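Local coordinates for protein GIL01 gp7 (Bacillus phage pGIL01, PDB 6N7O) that inhibits the LexA repressor of its bacterial host, probably by binding to it as a small dimeric phage protein, at residues V22-S25 and Y26-R30; F10-E13 and L14-S18. All coordinates share one frame; numbering follows the deposited sequence.

Interaction 1: residues V22-S25 and Y26-R30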
loop_
_atom_site.group_PDB
_atom_site.type_symbol
_atom_site.label_atom_id
_atom_site.label_comp_id
_atom_site.label_asym_id
_atom_site.label_seq_id
_atom_site.Cartn_x
_atom_site.Cartn_y
_atom_site.Cartn_z
ATOM N N VAL A 22 -8.182 -0.048 -8.515
ATOM C CA VAL A 22 -6.967 0.708 -8.782
ATOM C C VAL A 22 -5.939 -0.216 -9.405
ATOM O O VAL A 22 -5.960 -1.433 -9.197
ATOM C CB VAL A 22 -6.380 1.359 -7.520
ATOM C CG1 VAL A 22 -7.291 2.483 -7.049
ATOM C CG2 VAL A 22 -6.185 0.309 -6.429
ATOM N N SER A 23 -5.027 0.383 -10.161
ATOM C CA SER A 23 -3.970 -0.377 -10.807
ATOM C C SER A 23 -3.085 -1.042 -9.758
ATOM O O SER A 23 -2.559 -0.377 -8.865
ATOM C CB SER A 23 -3.145 0.548 -11.712
ATOM O OG SER A 23 -1.843 0.039 -11.956
ATOM N N LYS A 24 -2.904 -2.360 -9.883
ATOM C CA LYS A 24 -2.054 -3.070 -8.934
ATOM C C LYS A 24 -0.611 -2.587 -9.027
ATOM O O LYS A 24 0.067 -2.414 -8.007
ATOM C CB LYS A 24 -2.127 -4.576 -9.191
ATOM C CG LYS A 24 -1.585 -5.452 -8.066
ATOM C CD LYS A 24 -1.560 -6.920 -8.459
ATOM C CE LYS A 24 -0.360 -7.271 -9.347
ATOM N NZ LYS A 24 -0.374 -8.665 -9.808
ATOM N N SER A 25 -0.117 -2.391 -10.251
ATOM C CA SER A 25 1.246 -1.898 -10.411
ATOM C C SER A 25 1.428 -0.545 -9.728
ATOM O O SER A 25 2.483 -0.281 -9.137
ATOM C CB SER A 25 1.603 -1.807 -11.893
ATOM O OG SER A 25 0.745 -0.896 -12.545
ATOM N N TYR A 26 0.409 0.323 -9.791
ATOM C CA TYR A 26 0.499 1.609 -9.105
ATOM C C TYR A 26 0.580 1.429 -7.592
ATOM O O TYR A 26 1.383 2.096 -6.929
ATOM C CB TYR A 26 -0.690 2.504 -9.452
ATOM C CG TYR A 26 -0.555 3.874 -8.821
ATOM C CD1 TYR A 26 0.442 4.741 -9.238
ATOM C CD2 TYR A 26 -1.400 4.287 -7.801
ATOM C CE1 TYR A 26 0.592 5.993 -8.668
ATOM C CE2 TYR A 26 -1.263 5.543 -7.222
ATOM C CZ TYR A 26 -0.263 6.395 -7.662
ATOM O OH TYR A 26 -0.106 7.653 -7.111
ATOM N N VAL A 27 -0.274 0.568 -7.026
ATOM C CA VAL A 27 -0.225 0.320 -5.582
ATOM C C VAL A 27 1.159 -0.175 -5.184
ATOM O O VAL A 27 1.747 0.284 -4.200
ATOM C CB VAL A 27 -1.320 -0.679 -5.157
ATOM C CG1 VAL A 27 -1.160 -1.102 -3.705
ATOM C CG2 VAL A 27 -2.716 -0.076 -5.375
ATOM N N ILE A 28 1.702 -1.115 -5.953
ATOM C CA ILE A 28 3.028 -1.644 -5.641
ATOM C C ILE A 28 4.074 -0.537 -5.716
ATOM O O ILE A 28 4.917 -0.401 -4.823
ATOM C CB ILE A 28 3.364 -2.799 -6.594
ATOM C CG1 ILE A 28 2.503 -4.024 -6.253
ATOM C CG2 ILE A 28 4.871 -3.098 -6.568
ATOM C CD1 ILE A 28 2.622 -5.147 -7.273
ATOM N N ASP A 29 4.038 0.265 -6.786
ATOM C CA ASP A 29 4.988 1.369 -6.913
ATOM C C ASP A 29 4.922 2.284 -5.696
ATOM O O ASP A 29 5.955 2.675 -5.147
ATOM C CB ASP A 29 4.722 2.177 -8.182
ATOM C CG ASP A 29 5.228 1.493 -9.445
ATOM O OD1 ASP A 29 5.932 0.465 -9.351
ATOM O OD2 ASP A 29 4.922 1.998 -10.547
ATOM N N ARG A 30 3.710 2.636 -5.262
ATOM C CA ARG A 30 3.579 3.581 -4.151
ATOM C C ARG A 30 4.079 2.979 -2.841
ATOM O O ARG A 30 4.720 3.673 -2.034
ATOM C CB ARG A 30 2.129 4.036 -4.003
ATOM C CG ARG A 30 1.642 4.872 -5.172
ATOM C CD ARG A 30 2.169 6.302 -5.123
ATOM N NE ARG A 30 1.550 7.070 -4.040
ATOM C CZ ARG A 30 2.199 7.462 -2.947
ATOM N NH1 ARG A 30 3.479 7.156 -2.799
ATOM N NH2 ARG A 30 1.576 8.160 -2.002
HETATM O O HOH W 1 4.903 -1.818 -10.174
HETATM O O HOH W 2 2.745 1.639 -12.361
#

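Interaction 2: residues F10-E13 and L14-S18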
loop_
_atom_site.group_PDB
_atom_site.type_symbol
_atom_site.label_atom_id
_atom_site.label_comp_id
_atom_site.label_asym_id
_atom_site.label_seq_id
_atom_site.Cartn_x
_atom_site.Cartn_y
_atom_site.Cartn_z
ATOM N N PHE A 10 -0.633 7.811 1.766
ATOM C CA PHE A 10 -1.066 6.967 0.658
ATOM C C PHE A 10 -2.497 6.504 0.870
ATOM O O PHE A 10 -3.298 6.507 -0.072
ATOM C CB PHE A 10 -0.122 5.768 0.496
ATOM C CG PHE A 10 -0.481 4.852 -0.648
ATOM C CD1 PHE A 10 -0.900 5.362 -1.872
ATOM C CD2 PHE A 10 -0.371 3.474 -0.509
ATOM C CE1 PHE A 10 -1.203 4.512 -2.929
ATOM C CE2 PHE A 10 -0.665 2.621 -1.564
ATOM C CZ PHE A 10 -1.096 3.133 -2.774
ATOM N N ILE A 11 -2.853 6.139 2.105
ATOM C CA ILE A 11 -4.239 5.781 2.396
ATOM C C ILE A 11 -5.176 6.935 2.053
ATOM O O ILE A 11 -6.268 6.729 1.499
ATOM C CB ILE A 11 -4.378 5.354 3.868
ATOM C CG1 ILE A 11 -3.655 4.029 4.098
ATOM C CG2 ILE A 11 -5.838 5.218 4.263
ATOM C CD1 ILE A 11 -3.460 3.689 5.578
ATOM N N ILE A 12 -4.778 8.165 2.381
ATOM C CA ILE A 12 -5.603 9.326 2.045
ATOM C C ILE A 12 -5.712 9.473 0.530
ATOM O O ILE A 12 -6.798 9.746 -0.004
ATOM C CB ILE A 12 -5.032 10.598 2.698
ATOM C CG1 ILE A 12 -5.118 10.491 4.218
ATOM C CG2 ILE A 12 -5.793 11.854 2.224
ATOM C CD1 ILE A 12 -4.308 11.523 4.923
ATOM N N GLU A 13 -4.590 9.304 -0.182
ATOM C CA GLU A 13 -4.619 9.378 -1.641
ATOM C C GLU A 13 -5.620 8.393 -2.235
ATOM O O GLU A 13 -6.334 8.729 -3.185
ATOM C CB GLU A 13 -3.218 9.134 -2.218
ATOM C CG GLU A 13 -3.178 9.235 -3.733
ATOM C CD GLU A 13 -1.847 8.775 -4.338
ATOM O OE1 GLU A 13 -1.766 8.726 -5.573
ATOM O OE2 GLU A 13 -0.890 8.470 -3.583
ATOM N N LEU A 14 -5.669 7.158 -1.716
ATOM C CA LEU A 14 -6.672 6.207 -2.181
ATOM C C LEU A 14 -8.074 6.651 -1.785
ATOM O O LEU A 14 -8.993 6.675 -2.613
ATOM C CB LEU A 14 -6.366 4.814 -1.619
ATOM C CG LEU A 14 -5.025 4.213 -2.038
ATOM C CD1 LEU A 14 -4.654 3.002 -1.180
ATOM C CD2 LEU A 14 -5.045 3.828 -3.511
ATOM N N SER A 15 -8.245 7.044 -0.526
ATOM C CA SER A 15 -9.577 7.338 -0.005
ATOM C C SER A 15 -10.225 8.515 -0.719
ATOM O O SER A 15 -11.451 8.559 -0.863
ATOM C CB SER A 15 -9.483 7.607 1.496
ATOM O OG SER A 15 -8.945 6.480 2.162
ATOM N N GLN A 16 -9.423 9.480 -1.167
ATOM C CA GLN A 16 -9.987 10.683 -1.766
ATOM C C GLN A 16 -10.434 10.471 -3.205
ATOM O O GLN A 16 -11.183 11.298 -3.728
ATOM C CB GLN A 16 -8.975 11.824 -1.704
ATOM C CG GLN A 16 -7.787 11.640 -2.637
ATOM C CD GLN A 16 -6.691 12.674 -2.403
ATOM O OE1 GLN A 16 -6.676 13.364 -1.384
ATOM N NE2 GLN A 16 -5.773 12.785 -3.354
ATOM N N SER A 17 -9.991 9.392 -3.848
ATOM C CA SER A 17 -10.353 9.068 -5.223
ATOM C C SER A 17 -11.754 8.467 -5.278
ATOM O O SER A 17 -12.196 7.791 -4.349
ATOM C CB SER A 17 -9.340 8.081 -5.803
ATOM O OG SER A 17 -9.796 7.479 -6.993
ATOM N N SER A 18 -12.467 8.732 -6.370
ATOM C CA SER A 18 -13.757 8.087 -6.580
ATOM C C SER A 18 -13.629 6.718 -7.244
ATOM O O SER A 18 -14.653 6.061 -7.483
ATOM C CB SER A 18 -14.677 8.990 -7.415
ATOM O OG SER A 18 -14.036 9.389 -8.612
HETATM O O HOH W 3 -6.019 10.583 -5.262
#

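Interaction 1: residues V22-S25 and Y26-R30
Val-22 and Val-27 meet methyl to methyl, CG2 of the one lying 3.6 Å from CG2 of the other, with the two side chains crossing at about a right angle. Both residues are buried, and this is the tight side of the turn that carries strand 21-23 into helix 24-34. CG2 of Val-27 also rests against the carbonyl oxygen of Ser-23, which receives the Val-27 N-H at 3.1 Å, so one residue closes the turn with its backbone and fills its inner side with a methyl. The second subunit completes this face: its Leu-14 packs on Val-27, and one of its strands pairs antiparallel with Val-22 and Ser-23.

The turn is a worked example of a helix N-cap. Ser-23 holds OG anti to its own nitrogen (chi1 157°), which turns the hydroxyl toward the first turn, where it accepts from Tyr-26 N at 3.1 Å with an N-H...O angle of 159°. The capping bond thus engages an amide of the first turn, and the following amide of Val-27 goes to the carbonyl of the same serine. One residue on, Ile-28 N bonds Lys-24 O at 2.9 Å, while CG1 of Ile-28 lies against that same oxygen.

The solvent side is looser and wet. Here Asp-29 N bonds Ser-25 O at 2.9 Å, and Asp-29 folds its carboxylate back toward the start of the helix (chi1 -77°). A water links the two residues again, donating to both Ser-25 O and Asp-29 OD1. A second water donates to Asp-29 OD2, at 2.9 Å from that oxygen, and lies near Ser-25 OG in the conformer given, a doubtful link.

Interaction 2: residues F10-E13 and L14-S18
Leu-14 lays its CD1 methyl over one face of the Phe-10 ring, a CH-pi contact 4.0 Å from the ring centroid and 15° off the normal. The pair is an i, i+4 contact in the last turns of helix 2-16, on the side that faces the second subunit, whose Val-27 packs on Leu-14 and whose Leu-31 packs on Phe-10; helix 24-34 of the same chain covers Phe-10 as well, through Arg-30 and Leu-31. From CB outward, Leu-14 first passes Ile-11 O at 3.7 Å. With CG anti to the carbonyl carbon (chi1 -61°), the chain then turns back along the helix, and CG settles 3.5 Å from Phe-10 O and also lies against CE1 of the ring. There it forks: CD1 sits over the ring and nearest to CZ, while CD2 lies 3.9 Å from CE1, so both methyls bear on the far part of the ring.

The next residue uses its side chain on the backbone instead. In the conformer given, Ser-15 OG donates to Ile-11 O at 2.8 Å, approaching from above the carbonyl plane, 40° out of it, while the Ser-15 amide binds the same oxygen at a smaller tilt. Gln-16 places CG 3.3 Å from Glu-13 O, and a water joins the two residues again, donating to Glu-13 O at 2.8 Å and accepting from Gln-16 NE2.

Interaction 2 comes first along the chain, at the end of helix 2-16, and interaction 1 follows after a short linker, where strand 21-23 runs into helix 24-34. Their centres are about 13 Å apart, yet the two helices touch within the subunit. Glu-13 of interaction 2 joins the two helices with both carboxylate oxygens: OE2 forms a salt bridge with Arg-30 NE at 2.8 Å, and OE1 a probable hydrogen bond with Tyr-26 OH. Beside them, Phe-10 CE1 packs on Arg-30 CB at 3.5 Å. Both regions also touch the second subunit, so this helix-strand-helix subunit and its dimer interface are built from the same short stretches of chain.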